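Local coordinates for hypothetical protein, IPT/TIG domain protein (Bacteroides ovatus, PDB 4HW6) that is of unknown function but, as a putative carbohydrate-binding protein joining an IPT/TIG domain to a six-bladed beta-propeller, probably assists nutrient capture, at residues Ile20-Phe25 with Arg41-Asp46. Residues are numbered along the deposited sequence; the frame is centred on the assembly and turned at random.
Sequences IVVEKF and RNFGND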
# COMPACT_ATOMS: atom_id res chain seq x y z
N ILE A 20 -1.64 -2.07 43.12
CA ILE A 20 -2.57 -1.28 42.33
C ILE A 20 -3.47 -2.26 41.58
O ILE A 20 -3.00 -3.16 40.88
CB ILE A 20 -1.83 -0.34 41.37
CG1 ILE A 20 -1.12 0.75 42.16
CG2 ILE A 20 -2.80 0.26 40.35
CD1 ILE A 20 -0.20 1.61 41.32
N VAL A 21 -4.78 -2.09 41.74
CA VAL A 21 -5.76 -2.93 41.07
C VAL A 21 -6.49 -2.06 40.05
O VAL A 21 -6.93 -0.96 40.37
CB VAL A 21 -6.78 -3.52 42.05
CG1 VAL A 21 -7.71 -4.49 41.33
CG2 VAL A 21 -6.06 -4.21 43.21
N VAL A 22 -6.55 -2.53 38.81
CA VAL A 22 -7.30 -1.84 37.79
C VAL A 22 -8.51 -2.73 37.52
O VAL A 22 -8.38 -3.81 36.94
CB VAL A 22 -6.45 -1.58 36.52
CG1 VAL A 22 -7.21 -0.67 35.56
CG2 VAL A 22 -5.10 -0.96 36.90
N GLU A 23 -9.68 -2.30 38.00
CA GLU A 23 -10.89 -3.12 37.95
C GLU A 23 -11.58 -3.00 36.61
O GLU A 23 -11.95 -3.99 36.00
CB GLU A 23 -11.87 -2.71 39.06
N LYS A 24 -11.78 -1.77 36.16
CA LYS A 24 -12.54 -1.53 34.93
C LYS A 24 -12.34 -0.11 34.45
O LYS A 24 -11.70 0.68 35.13
CB LYS A 24 -14.04 -1.78 35.16
CG LYS A 24 -14.73 -0.74 36.03
CD LYS A 24 -16.25 -0.88 35.99
CE LYS A 24 -16.89 0.06 37.01
NZ LYS A 24 -18.38 0.09 36.92
N PHE A 25 -12.90 0.21 33.29
CA PHE A 25 -12.80 1.54 32.70
C PHE A 25 -14.08 1.85 31.92
O PHE A 25 -14.74 0.94 31.42
CB PHE A 25 -11.57 1.64 31.80
CG PHE A 25 -11.36 0.42 30.94
CD1 PHE A 25 -11.99 0.30 29.71
CD2 PHE A 25 -10.52 -0.60 31.36
CE1 PHE A 25 -11.81 -0.84 28.93
CE2 PHE A 25 -10.33 -1.73 30.58
CZ PHE A 25 -10.97 -1.86 29.37
N ARG A 41 -8.16 0.33 42.61
CA ARG A 41 -7.67 0.63 43.97
C ARG A 41 -6.24 1.14 43.97
O ARG A 41 -5.40 0.66 43.20
CB ARG A 41 -7.72 -0.61 44.89
CG ARG A 41 -9.01 -1.42 44.86
CD ARG A 41 -9.57 -1.63 46.26
NE ARG A 41 -10.30 -0.43 46.70
CZ ARG A 41 -10.74 -0.21 47.94
NH1 ARG A 41 -11.40 0.91 48.21
NH2 ARG A 41 -10.53 -1.10 48.91
N ASN A 42 -5.96 2.09 44.86
CA ASN A 42 -4.60 2.49 45.23
C ASN A 42 -3.89 3.29 44.14
O ASN A 42 -2.69 3.12 43.90
CB ASN A 42 -3.77 1.27 45.67
CG ASN A 42 -2.57 1.65 46.54
OD1 ASN A 42 -2.57 2.66 47.24
ND2 ASN A 42 -1.53 0.82 46.49
N PHE A 43 -4.63 4.18 43.49
CA PHE A 43 -4.09 5.08 42.47
C PHE A 43 -3.45 6.33 43.09
O PHE A 43 -2.74 7.08 42.40
CB PHE A 43 -5.19 5.56 41.51
CG PHE A 43 -5.86 4.47 40.69
CD1 PHE A 43 -5.37 3.18 40.63
CD2 PHE A 43 -7.01 4.77 39.97
CE1 PHE A 43 -6.00 2.21 39.87
CE2 PHE A 43 -7.65 3.80 39.20
CZ PHE A 43 -7.15 2.51 39.16
N GLY A 44 -3.71 6.55 44.38
CA GLY A 44 -3.18 7.70 45.09
C GLY A 44 -4.00 8.94 44.76
O GLY A 44 -5.02 8.84 44.09
N ASN A 45 -3.55 10.09 45.25
CA ASN A 45 -4.27 11.35 45.05
C ASN A 45 -3.39 12.46 44.47
O ASN A 45 -3.67 13.64 44.66
CB ASN A 45 -4.91 11.81 46.37
CG ASN A 45 -3.89 12.12 47.45
OD1 ASN A 45 -2.72 12.37 47.16
ND2 ASN A 45 -4.32 12.10 48.71
N ASP A 46 -2.34 12.06 43.77
CA ASP A 46 -1.39 13.00 43.17
C ASP A 46 -1.25 12.70 41.68
O ASP A 46 -0.70 11.66 41.30
CB ASP A 46 -0.04 12.89 43.88
CG ASP A 46 0.93 14.00 43.51
OD1 ASP A 46 0.74 14.63 42.45
OD2 ASP A 46 1.89 14.22 44.27
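The Phe43 ring meets Ile20 at its edge: Ile20 CG2 sits near the ring plane, 3.8 Å from Phe43 CE1. Val21 O, 3.3 Å from the same CE1, and the more distant Val22 CG2 approach obliquely, and the Phe43 side chain also touches Val84 of strand 82-87. Two torsions account for the meeting. Phe43 CG stands beside its own backbone N (chi1 -62°), which brings the ring toward Ile20 and Val21, while Ile20 CG2 lies anti to its backbone N and is thereby turned to the ring. The other branch of Ile20 runs past the Asn42 carbonyl, with CG1 3.3 Å from Asn42 O, a buried oxygen for which the model offers no polar partner. With an alanine at Ile20, the CE1 edge of Phe43 would probably lose its nearer aliphatic neighbour and a gap would open beside Asn42 O.

The backbone evidence identifies an antiparallel hydrogen-bonded pair at Val21 and Arg41, where strands 21-30 and 35-41 adjoin in the E-set, immunoglobulin-like fold expected of an IPT/TIG domain. Arg41 N donates to Val21 O at 2.9 Å, and Val21 N to Arg41 O at 3.2 Å, with N-H...O angles near 160°. Ile20 CA adds a CA-H...O contact to Arg41 O. On the exposed face, Val21 CB lies 4.2 Å from Arg41 CG, beyond which the arginine chain bends away. Asn42 OD1, in the next residue, accepts a hydrogen bond from Asn15 N.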